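PDB 2IT2: UPF0130 protein PH1069 from Pyrococcus horikoshii, which probably methylates the N-4 position of a wyosine precursor at position 37 of tRNA(Phe), using S-adenosyl-L-methionine as methyl donor. Local coordinates for residues D32-P37 against S53-I58; I36-K41 against R190-I195; H79-L84 against I176-M181; V103-L108 against E146-E151. One frame throughout, in Å; residues are numbered along the deposited sequence.

Contact 1. Residues D32-P37 against S53-I58; sequences DEDIIP and SCSGRI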
# COMPACT_ATOMS: atom_id res chain seq x y z
N ASP B 32 8.98 -8.77 16.86
CA ASP B 32 10.12 -7.93 16.51
C ASP B 32 10.36 -7.03 17.73
O ASP B 32 9.56 -6.15 18.02
CB ASP B 32 9.81 -7.09 15.27
CG ASP B 32 9.52 -7.94 14.05
OD1 ASP B 32 10.30 -8.88 13.78
OD2 ASP B 32 8.51 -7.67 13.35
N GLU B 33 11.47 -7.25 18.42
CA GLU B 33 11.79 -6.49 19.63
C GLU B 33 11.73 -4.97 19.48
O GLU B 33 11.42 -4.27 20.44
CB GLU B 33 13.18 -6.87 20.15
CG GLU B 33 14.28 -6.67 19.14
CD GLU B 33 14.65 -7.95 18.43
OE1 GLU B 33 13.73 -8.62 17.92
OE2 GLU B 33 15.85 -8.30 18.40
N ASP B 34 12.05 -4.48 18.30
CA ASP B 34 12.03 -3.04 18.02
C ASP B 34 10.73 -2.36 18.43
O ASP B 34 10.75 -1.25 18.96
CB ASP B 34 12.27 -2.80 16.53
CG ASP B 34 12.52 -1.34 16.20
OD1 ASP B 34 11.67 -0.48 16.50
OD2 ASP B 34 13.60 -1.05 15.63
N ILE B 35 9.60 -3.02 18.17
CA ILE B 35 8.30 -2.44 18.47
C ILE B 35 7.58 -2.99 19.69
O ILE B 35 6.41 -2.70 19.90
CB ILE B 35 7.34 -2.56 17.28
CG1 ILE B 35 7.15 -4.03 16.90
CG2 ILE B 35 7.88 -1.74 16.12
CD1 ILE B 35 6.17 -4.26 15.77
N ILE B 36 8.27 -3.79 20.49
CA ILE B 36 7.63 -4.32 21.68
C ILE B 36 7.12 -3.19 22.57
O ILE B 36 5.99 -3.24 23.06
CB ILE B 36 8.58 -5.26 22.44
CG1 ILE B 36 8.78 -6.53 21.62
CG2 ILE B 36 8.03 -5.60 23.82
CD1 ILE B 36 9.71 -7.53 22.27
N PRO B 37 7.93 -2.15 22.80
CA PRO B 37 7.46 -1.05 23.65
C PRO B 37 6.18 -0.40 23.10
O PRO B 37 5.27 -0.08 23.86
CB PRO B 37 8.63 -0.08 23.65
CG PRO B 37 9.81 -1.01 23.54
CD PRO B 37 9.37 -1.98 22.48
N SER B 53 1.64 -7.85 14.06
CA SER B 53 2.33 -6.66 13.52
C SER B 53 3.82 -6.92 13.23
O SER B 53 4.35 -7.97 13.59
CB SER B 53 2.18 -5.49 14.50
OG SER B 53 0.82 -5.23 14.80
N CYS B 54 4.50 -5.96 12.59
CA CYS B 54 5.93 -6.07 12.25
C CYS B 54 6.60 -4.68 12.15
O CYS B 54 5.93 -3.69 11.86
CB CYS B 54 6.09 -6.85 10.94
SG CYS B 54 5.17 -6.20 9.54
N SER B 55 7.92 -4.62 12.38
CA SER B 55 8.66 -3.34 12.38
C SER B 55 9.44 -2.91 11.14
O SER B 55 10.29 -2.02 11.22
CB SER B 55 9.63 -3.30 13.57
OG SER B 55 10.67 -4.26 13.41
N GLY B 56 9.15 -3.52 9.99
CA GLY B 56 9.84 -3.15 8.76
C GLY B 56 10.81 -4.24 8.35
O GLY B 56 11.36 -4.93 9.19
N ARG B 57 11.04 -4.40 7.05
CA ARG B 57 11.96 -5.44 6.64
C ARG B 57 12.71 -5.21 5.34
O ARG B 57 12.20 -4.59 4.41
CB ARG B 57 11.22 -6.77 6.54
CG ARG B 57 10.27 -6.86 5.36
CD ARG B 57 9.80 -8.30 5.16
NE ARG B 57 9.04 -8.49 3.92
CZ ARG B 57 7.86 -7.93 3.67
NH1 ARG B 57 7.29 -7.13 4.56
NH2 ARG B 57 7.25 -8.17 2.51
N ILE B 58 13.94 -5.71 5.30
CA ILE B 58 14.77 -5.66 4.11
C ILE B 58 14.90 -7.13 3.77
O ILE B 58 15.11 -7.97 4.66
CB ILE B 58 16.17 -5.05 4.37
CG1 ILE B 58 16.01 -3.58 4.77
CG2 ILE B 58 17.05 -5.18 3.11
CD1 ILE B 58 17.27 -2.94 5.29
O HOH W 1 9.96 -7.52 10.22
O HOH W 2 6.60 -8.79 15.10
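Asp32 reaches across to Ser55 with one carboxylate oxygen, and Ile35 packs beside it with two of its methyl groups. The Asp32 side chain has CG beside its own backbone N (chi1 -61°), which carries OD2 over to the 53-58 chain. There OD2 accepts a hydrogen bond from the backbone N of Ser55, 3.3 Å away. The N-H comes from above the carboxylate plane, 40° out of it, so the bond is not ideally directed. OD2 also lies 3.2 Å from Cys54 CA. A water takes the N-H of Asp32 and donates to Ser53 O; it also donates weakly to OD2 of Asp32. With an alanine here, the N-H of Ser55 would probably lose its carboxylate acceptor, and the water at Ser53 O one of its partners.

Ser55 turns its side chain toward the 32-37 segment. Its OG rests 3.5 Å from Asp32 CB and 3.8 Å from Asp34 CB. Its CB meets the branch methyl CG2 of Ile35 at 3.5 Å, a tight carbon contact. The longer branch of Ile35 ends in CD1, which lies 3.7 Å from Cys54 C. Both methyls come from the same side, CG2 over Ser55 and CD1 over the carbonyl carbon of Cys54.

Asp34 forms a salt bridge with Lys185, which also donates to Ser55 O. Ile35 sits at the N-cap position of helix 36-43. The 53-58 segment spans the break in strand 48-63, between this helix start and strand 98-112, to which Cys54 and Arg57 are backbone-bonded. Leu188 of helix 167-194 touches Ile35.

Contact 2. Residues I36-K41 against R190-I195; sequences IPLLKK and RLESKI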
# COMPACT_ATOMS: atom_id res chain seq x y z
N ILE B 36 8.27 -3.79 20.49
CA ILE B 36 7.63 -4.32 21.68
C ILE B 36 7.12 -3.19 22.57
O ILE B 36 5.99 -3.24 23.06
CB ILE B 36 8.58 -5.26 22.44
CG1 ILE B 36 8.78 -6.53 21.62
CG2 ILE B 36 8.03 -5.60 23.82
CD1 ILE B 36 9.71 -7.53 22.27
N PRO B 37 7.93 -2.15 22.80
CA PRO B 37 7.46 -1.05 23.65
C PRO B 37 6.18 -0.40 23.10
O PRO B 37 5.27 -0.08 23.86
CB PRO B 37 8.63 -0.08 23.65
CG PRO B 37 9.81 -1.01 23.54
CD PRO B 37 9.37 -1.98 22.48
N LEU B 38 6.13 -0.20 21.78
CA LEU B 38 4.98 0.40 21.12
C LEU B 38 3.74 -0.47 21.27
O LEU B 38 2.66 0.03 21.55
CB LEU B 38 5.27 0.64 19.64
CG LEU B 38 4.13 1.10 18.73
CD1 LEU B 38 3.56 2.43 19.22
CD2 LEU B 38 4.66 1.23 17.31
N LEU B 39 3.90 -1.78 21.10
CA LEU B 39 2.76 -2.68 21.23
C LEU B 39 2.23 -2.66 22.66
O LEU B 39 1.02 -2.64 22.88
CB LEU B 39 3.12 -4.12 20.85
CG LEU B 39 3.58 -4.32 19.40
CD1 LEU B 39 3.95 -5.77 19.22
CD2 LEU B 39 2.50 -3.91 18.43
N LYS B 40 3.13 -2.67 23.64
CA LYS B 40 2.67 -2.64 25.01
C LYS B 40 1.95 -1.33 25.30
O LYS B 40 0.97 -1.32 26.03
CB LYS B 40 3.82 -2.83 25.99
CG LYS B 40 4.45 -4.19 25.88
CD LYS B 40 5.61 -4.32 26.85
CE LYS B 40 6.26 -5.70 26.78
NZ LYS B 40 7.42 -5.78 27.71
N LYS B 41 2.44 -0.23 24.72
CA LYS B 41 1.82 1.07 24.93
C LYS B 41 0.41 1.13 24.33
O LYS B 41 -0.51 1.65 24.95
CB LYS B 41 2.68 2.19 24.33
CG LYS B 41 2.42 3.56 24.94
CD LYS B 41 2.85 3.58 26.40
CE LYS B 41 2.66 4.95 27.04
NZ LYS B 41 1.24 5.38 26.99
N ARG B 190 8.29 7.85 17.12
CA ARG B 190 7.45 9.06 17.18
C ARG B 190 6.02 8.67 17.57
O ARG B 190 5.40 9.31 18.44
CB ARG B 190 7.44 9.78 15.84
CG ARG B 190 8.67 10.64 15.59
CD ARG B 190 8.71 11.11 14.14
NE ARG B 190 7.48 11.80 13.73
CZ ARG B 190 7.22 12.13 12.47
NH1 ARG B 190 8.08 11.84 11.51
NH2 ARG B 190 6.09 12.76 12.16
N LEU B 191 5.48 7.64 16.93
CA LEU B 191 4.13 7.17 17.22
C LEU B 191 3.99 6.74 18.68
O LEU B 191 2.99 7.06 19.34
CB LEU B 191 3.78 5.99 16.29
CG LEU B 191 2.40 5.35 16.47
CD1 LEU B 191 1.30 6.41 16.29
CD2 LEU B 191 2.22 4.22 15.46
N GLU B 192 4.99 6.01 19.18
CA GLU B 192 4.97 5.53 20.56
C GLU B 192 4.88 6.69 21.53
O GLU B 192 4.17 6.62 22.52
CB GLU B 192 6.23 4.72 20.88
CG GLU B 192 6.22 4.06 22.26
CD GLU B 192 7.48 3.27 22.54
OE1 GLU B 192 7.92 2.51 21.64
OE2 GLU B 192 8.05 3.39 23.65
N SER B 193 5.61 7.76 21.23
CA SER B 193 5.60 8.93 22.10
C SER B 193 4.29 9.73 22.04
O SER B 193 3.95 10.42 23.00
CB SER B 193 6.77 9.86 21.74
OG SER B 193 6.52 10.55 20.52
N LYS B 194 3.56 9.64 20.94
CA LYS B 194 2.32 10.41 20.78
C LYS B 194 1.01 9.70 21.08
O LYS B 194 -0.02 10.36 21.27
CB LYS B 194 2.25 11.00 19.37
CG LYS B 194 3.40 11.95 19.03
CD LYS B 194 3.48 13.08 20.05
CE LYS B 194 4.60 14.05 19.73
NZ LYS B 194 4.76 15.09 20.79
N ILE B 195 1.01 8.37 21.11
CA ILE B 195 -0.23 7.64 21.37
C ILE B 195 -0.89 8.01 22.70
O ILE B 195 -2.08 7.78 22.89
CB ILE B 195 -0.02 6.10 21.30
CG1 ILE B 195 1.19 5.68 22.13
CG2 ILE B 195 0.14 5.67 19.86
CD1 ILE B 195 1.04 5.95 23.61
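Leu38 meets Leu191 and Glu192 where helix 36-43 passes the end of helix 167-194. The short helical segments run nearly side by side, with axes 9.5 Å apart at closest approach and crossing at 28°. Leu38 and Glu192 have the nearest CA atoms.

The apolar part centres on Leu38. Its CG is anti to the backbone N (chi1 172°), and this places CD1 against the other helix. CD1 lies 3.7 Å from Glu192 CA and 4.2 Å from Leu191 CG. Both leucines also touch Leu108 of strand 98-112, so they pack down onto the sheet. Farther along, the modelled approach of Lys41 and Ile195 is too close to be trusted.

The polar part is made by Glu192. Its extended chain reaches back to the first turn of helix 36-43. OE1 comes 3.4 Å from Pro37 CB and 3.3 Å from Leu38 N, but the angle at that N-H is too poor for a hydrogen bond. The negative carboxylate near the helix start would probably still be favoured by the helix dipole. Lys41 NZ has a weak hydrogen bond to Asn196 OD1.

The layout is that of two near-parallel helices packed side by side on one sheet. Buried leucines face the strands, with Pro37 and Glu192 at the outer margin. It joins the short helix 36-43 to the long C-terminal helix of this TYW3-family protein.

Contact 3. Residues H79-L84 against I176-M181; sequences HREVSL and IANDQM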
# COMPACT_ATOMS: atom_id res chain seq x y z
N HIS B 79 15.07 -7.29 9.87
CA HIS B 79 14.30 -6.11 10.24
C HIS B 79 15.18 -5.08 10.94
O HIS B 79 14.73 -4.30 11.77
CB HIS B 79 13.18 -6.56 11.18
CG HIS B 79 13.76 -7.03 12.48
ND1 HIS B 79 14.30 -6.20 13.41
CD2 HIS B 79 13.85 -8.35 12.96
CE1 HIS B 79 14.70 -6.99 14.42
NE2 HIS B 79 14.44 -8.28 14.18
N ARG B 80 16.46 -5.12 10.52
CA ARG B 80 17.42 -4.11 10.91
C ARG B 80 18.10 -3.50 9.69
O ARG B 80 18.06 -4.04 8.59
CB ARG B 80 18.47 -4.76 11.82
CG ARG B 80 17.99 -4.89 13.26
CD ARG B 80 19.11 -5.32 14.21
NE ARG B 80 18.59 -5.56 15.55
CZ ARG B 80 18.26 -6.83 15.87
NH1 ARG B 80 18.41 -7.80 14.98
NH2 ARG B 80 17.78 -7.10 17.09
N GLU B 81 18.92 -2.46 9.84
CA GLU B 81 19.75 -2.02 8.73
C GLU B 81 20.77 -3.12 8.47
O GLU B 81 21.16 -3.86 9.38
CB GLU B 81 20.47 -0.72 9.09
CG GLU B 81 19.52 0.39 9.47
CD GLU B 81 20.25 1.65 9.88
OE1 GLU B 81 20.86 2.30 9.01
OE2 GLU B 81 20.21 1.96 11.09
N VAL B 82 21.22 -3.23 7.22
CA VAL B 82 22.16 -4.28 6.85
C VAL B 82 23.50 -3.79 6.31
O VAL B 82 23.69 -2.61 6.01
CB VAL B 82 21.52 -5.21 5.78
CG1 VAL B 82 20.23 -5.83 6.32
CG2 VAL B 82 21.24 -4.42 4.50
N SER B 83 24.43 -4.72 6.22
CA SER B 83 25.75 -4.42 5.69
C SER B 83 25.85 -5.11 4.34
O SER B 83 25.06 -6.05 4.07
CB SER B 83 26.85 -4.96 6.60
OG SER B 83 26.71 -6.36 6.81
N LEU B 84 26.79 -4.65 3.50
CA LEU B 84 26.95 -5.23 2.15
C LEU B 84 27.28 -6.71 2.29
O LEU B 84 26.84 -7.49 1.49
CB LEU B 84 28.07 -4.55 1.38
CG LEU B 84 28.21 -4.53 -0.14
CD1 LEU B 84 26.83 -4.56 -0.83
CD2 LEU B 84 29.06 -3.28 -0.48
N ILE B 176 20.40 3.34 0.37
CA ILE B 176 19.02 3.83 0.37
C ILE B 176 18.16 2.95 1.26
O ILE B 176 17.33 3.44 2.02
CB ILE B 176 18.45 3.85 -1.07
CG1 ILE B 176 19.26 4.84 -1.92
CG2 ILE B 176 16.96 4.23 -1.06
CD1 ILE B 176 19.09 6.29 -1.50
N ALA B 177 18.35 1.64 1.17
CA ALA B 177 17.57 0.71 1.97
C ALA B 177 17.73 1.01 3.45
O ALA B 177 16.76 1.01 4.20
CB ALA B 177 17.98 -0.72 1.70
N ASN B 178 18.97 1.25 3.87
CA ASN B 178 19.25 1.55 5.26
C ASN B 178 18.67 2.91 5.66
O ASN B 178 18.29 3.09 6.81
CB ASN B 178 20.76 1.51 5.56
CG ASN B 178 21.30 0.09 5.61
OD1 ASN B 178 20.57 -0.87 5.89
ND2 ASN B 178 22.60 -0.06 5.37
N ASP B 179 18.59 3.85 4.71
CA ASP B 179 18.00 5.16 5.00
C ASP B 179 16.52 4.98 5.24
O ASP B 179 15.96 5.58 6.15
CB ASP B 179 18.19 6.11 3.82
CG ASP B 179 19.62 6.54 3.65
OD1 ASP B 179 20.37 6.50 4.65
OD2 ASP B 179 19.99 6.92 2.52
N GLN B 180 15.88 4.14 4.43
CA GLN B 180 14.45 3.90 4.59
C GLN B 180 14.18 3.20 5.92
O GLN B 180 13.27 3.57 6.65
CB GLN B 180 13.92 3.07 3.41
CG GLN B 180 13.97 3.81 2.07
CD GLN B 180 13.51 2.95 0.90
OE1 GLN B 180 13.89 1.78 0.79
NE2 GLN B 180 12.71 3.53 0.02
N MSE B 181 15.00 2.20 6.26
CA MSE B 181 14.81 1.51 7.52
C MSE B 181 14.96 2.47 8.69
O MSE B 181 14.21 2.38 9.67
CB MSE B 181 15.83 0.38 7.64
CG MSE B 181 15.75 -0.40 8.94
SE MSE B 181 14.07 -1.34 9.05
CE MSE B 181 14.04 -1.85 7.18
O HOH W 3 21.28 4.98 7.42
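Asn178 pairs its side-chain amide with the backbone of Val82, using both polar ends. OD1 accepts from Val82 N at 2.8 Å, with the donor tilted 24° from the carbonyl plane. ND2 donates to Val82 O, also at 2.8 Å. That bond is nearly straight, 163° at the hydrogen, and lies in the carbonyl plane of Val82. The N-H and C=O of Val82 are therefore both satisfied by one residue. A leucine in its place would probably leave both backbone groups without these partners and set the loop free to shift from the helix.

Glu81 crosses the asparagine with its carboxylate plane turned 74° from the amide. Its CB lies 3.2 Å from Asn178 OD1. Its CG packs 3.9 Å from CG of Met181, a selenomethionine. Arg80 forms a salt bridge with Glu33, and Lys185 donates to His79 O. Ser83 OG caps a backbone N in the first turn of helix 84-91, and Ser83 N goes to Glu86 OE1, consistent with a capping box.

An asparagine that bonds both N-H and C=O of a single residue imitates a strand neighbour. Here it ties the extended loop between strand 73-78 and helix 84-91 to helix 167-194.

Contact 4. Residues V103-L108 against E146-E151; sequences VRSPIL and EIRSTE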
# COMPACT_ATOMS: atom_id res chain seq x y z
N VAL B 103 12.38 -3.69 0.19
CA VAL B 103 12.29 -2.93 1.43
C VAL B 103 10.79 -2.71 1.65
O VAL B 103 10.09 -2.23 0.75
CB VAL B 103 12.99 -1.56 1.36
CG1 VAL B 103 12.75 -0.80 2.66
CG2 VAL B 103 14.47 -1.76 1.17
N ARG B 104 10.29 -3.08 2.83
CA ARG B 104 8.87 -2.93 3.16
C ARG B 104 8.66 -2.23 4.49
O ARG B 104 9.40 -2.45 5.45
CB ARG B 104 8.18 -4.30 3.20
CG ARG B 104 8.12 -4.98 1.84
CD ARG B 104 7.19 -4.23 0.90
NE ARG B 104 7.04 -4.92 -0.38
CZ ARG B 104 7.87 -4.77 -1.42
NH1 ARG B 104 8.90 -3.95 -1.32
NH2 ARG B 104 7.65 -5.44 -2.54
N SER B 105 7.63 -1.40 4.53
CA SER B 105 7.26 -0.63 5.72
C SER B 105 6.72 -1.48 6.86
O SER B 105 6.23 -2.58 6.64
CB SER B 105 6.20 0.41 5.35
OG SER B 105 5.48 0.84 6.50
N PRO B 106 6.84 -0.97 8.10
CA PRO B 106 6.31 -1.74 9.23
C PRO B 106 4.79 -1.73 9.01
O PRO B 106 4.25 -0.83 8.34
CB PRO B 106 6.70 -0.90 10.46
CG PRO B 106 7.91 -0.16 10.02
CD PRO B 106 7.61 0.19 8.57
N ILE B 107 4.11 -2.72 9.57
CA ILE B 107 2.65 -2.81 9.48
C ILE B 107 2.11 -3.16 10.86
O ILE B 107 2.51 -4.16 11.46
CB ILE B 107 2.19 -3.90 8.50
CG1 ILE B 107 2.72 -3.63 7.09
CG2 ILE B 107 0.66 -3.97 8.51
CD1 ILE B 107 2.32 -4.67 6.08
N LEU B 108 1.21 -2.32 11.37
CA LEU B 108 0.62 -2.58 12.68
C LEU B 108 -0.89 -2.75 12.48
O LEU B 108 -1.51 -2.01 11.70
CB LEU B 108 0.90 -1.41 13.64
CG LEU B 108 2.32 -0.84 13.76
CD1 LEU B 108 2.31 0.39 14.66
CD2 LEU B 108 3.29 -1.89 14.30
N GLU B 146 -5.22 -0.31 10.21
CA GLU B 146 -3.90 -0.71 9.73
C GLU B 146 -3.06 0.55 9.65
O GLU B 146 -3.51 1.57 9.12
CB GLU B 146 -3.98 -1.34 8.33
CG GLU B 146 -2.65 -1.81 7.76
CD GLU B 146 -2.85 -2.60 6.48
OE1 GLU B 146 -3.24 -1.99 5.46
OE2 GLU B 146 -2.62 -3.83 6.50
N ILE B 147 -1.84 0.48 10.19
CA ILE B 147 -0.89 1.59 10.19
C ILE B 147 0.28 1.17 9.30
O ILE B 147 0.88 0.11 9.52
CB ILE B 147 -0.40 1.88 11.63
CG1 ILE B 147 -1.60 2.30 12.49
CG2 ILE B 147 0.70 2.94 11.63
CD1 ILE B 147 -1.25 2.50 13.95
N ARG B 148 0.59 1.98 8.30
CA ARG B 148 1.65 1.64 7.36
C ARG B 148 2.21 2.91 6.72
O ARG B 148 1.50 3.90 6.58
CB ARG B 148 1.06 0.72 6.29
CG ARG B 148 2.05 0.09 5.33
CD ARG B 148 1.37 -1.00 4.51
NE ARG B 148 0.35 -0.46 3.61
CZ ARG B 148 0.61 0.11 2.43
NH1 ARG B 148 1.85 0.24 2.00
NH2 ARG B 148 -0.40 0.57 1.70
N SER B 149 3.49 2.86 6.33
CA SER B 149 4.17 3.99 5.70
C SER B 149 4.27 3.76 4.19
O SER B 149 4.05 2.65 3.70
CB SER B 149 5.58 4.16 6.31
OG SER B 149 6.11 5.45 6.04
N THR B 150 4.61 4.82 3.46
CA THR B 150 4.71 4.77 2.00
C THR B 150 6.05 4.32 1.42
O THR B 150 6.10 3.88 0.27
CB THR B 150 4.41 6.14 1.39
OG1 THR B 150 5.45 7.06 1.75
CG2 THR B 150 3.07 6.65 1.88
N GLU B 151 7.12 4.44 2.19
CA GLU B 151 8.46 4.06 1.73
C GLU B 151 8.60 2.59 1.38
O GLU B 151 8.11 1.72 2.10
CB GLU B 151 9.51 4.43 2.77
CG GLU B 151 9.77 5.93 2.89
CD GLU B 151 8.49 6.74 2.98
OE1 GLU B 151 7.70 6.51 3.91
OE2 GLU B 151 8.28 7.62 2.11
O HOH W 4 6.74 -0.51 2.30
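Ser105 meets Ser149 just where an antiparallel strand pair ends. Strands 98-112 and 143-148 are neighbours in the antiparallel sheet of this protein. Leu108 and Ile147 form a hydrogen-bonded pair. Leu108 N donates to Ile147 O, and Ile147 N to Leu108 O at 2.9 Å. Their side chains share a face, with CB atoms 4.1 Å apart. On the other face the side chains of Ile107 and Arg148 lie side by side, pointing the same way, with Ile107 CG1 3.9 Å from Arg148 CD.

Past the paired residues, Ser105 takes over. Its CB sits 3.5 Å from Ser149 O, a buried carbonyl oxygen with no polar partner in the model. OG is anti to the backbone N (chi1 159°), which points it at the 146-151 segment. There it accepts from Ser149 N at 2.8 Å. Its own proton goes to Pro106 O, so the hydroxyl works in both directions. OG also rests 3.3 Å from Ser149 CB.

Arg148 continues to the second subunit, where it makes a cation-pi contact with Tyr132 of that chain. Phe184 of helix 167-194 packs on Pro106. At the far end, one water donates to Glu151 O and accepts from Ser105 N, a short 2.6 Å away.

In the fold
Contact 4 is the buried one and lies nearest the centre of the chain. The other three are partly buried. Contacts 1 and 4 meet on adjacent strands, through Cys54 with Ile107 and Arg57 with Arg104. Contacts 2 and 3 both use helix 167-194 but do not touch, their centres about 22 Å apart. Contacts 1 and 2 share the start of helix 36-43. Chemistry follows place. Backbone bonds and a serine hydroxyl join the strands of contact 4, while contact 2 combines leucine packing with the chain of Glu192 laid against the helix start. Single polar side chains grip loop backbone in contacts 1 and 3, which a Glu33-Arg80 salt bridge links. Contacts 3 and 4 touch the second subunit.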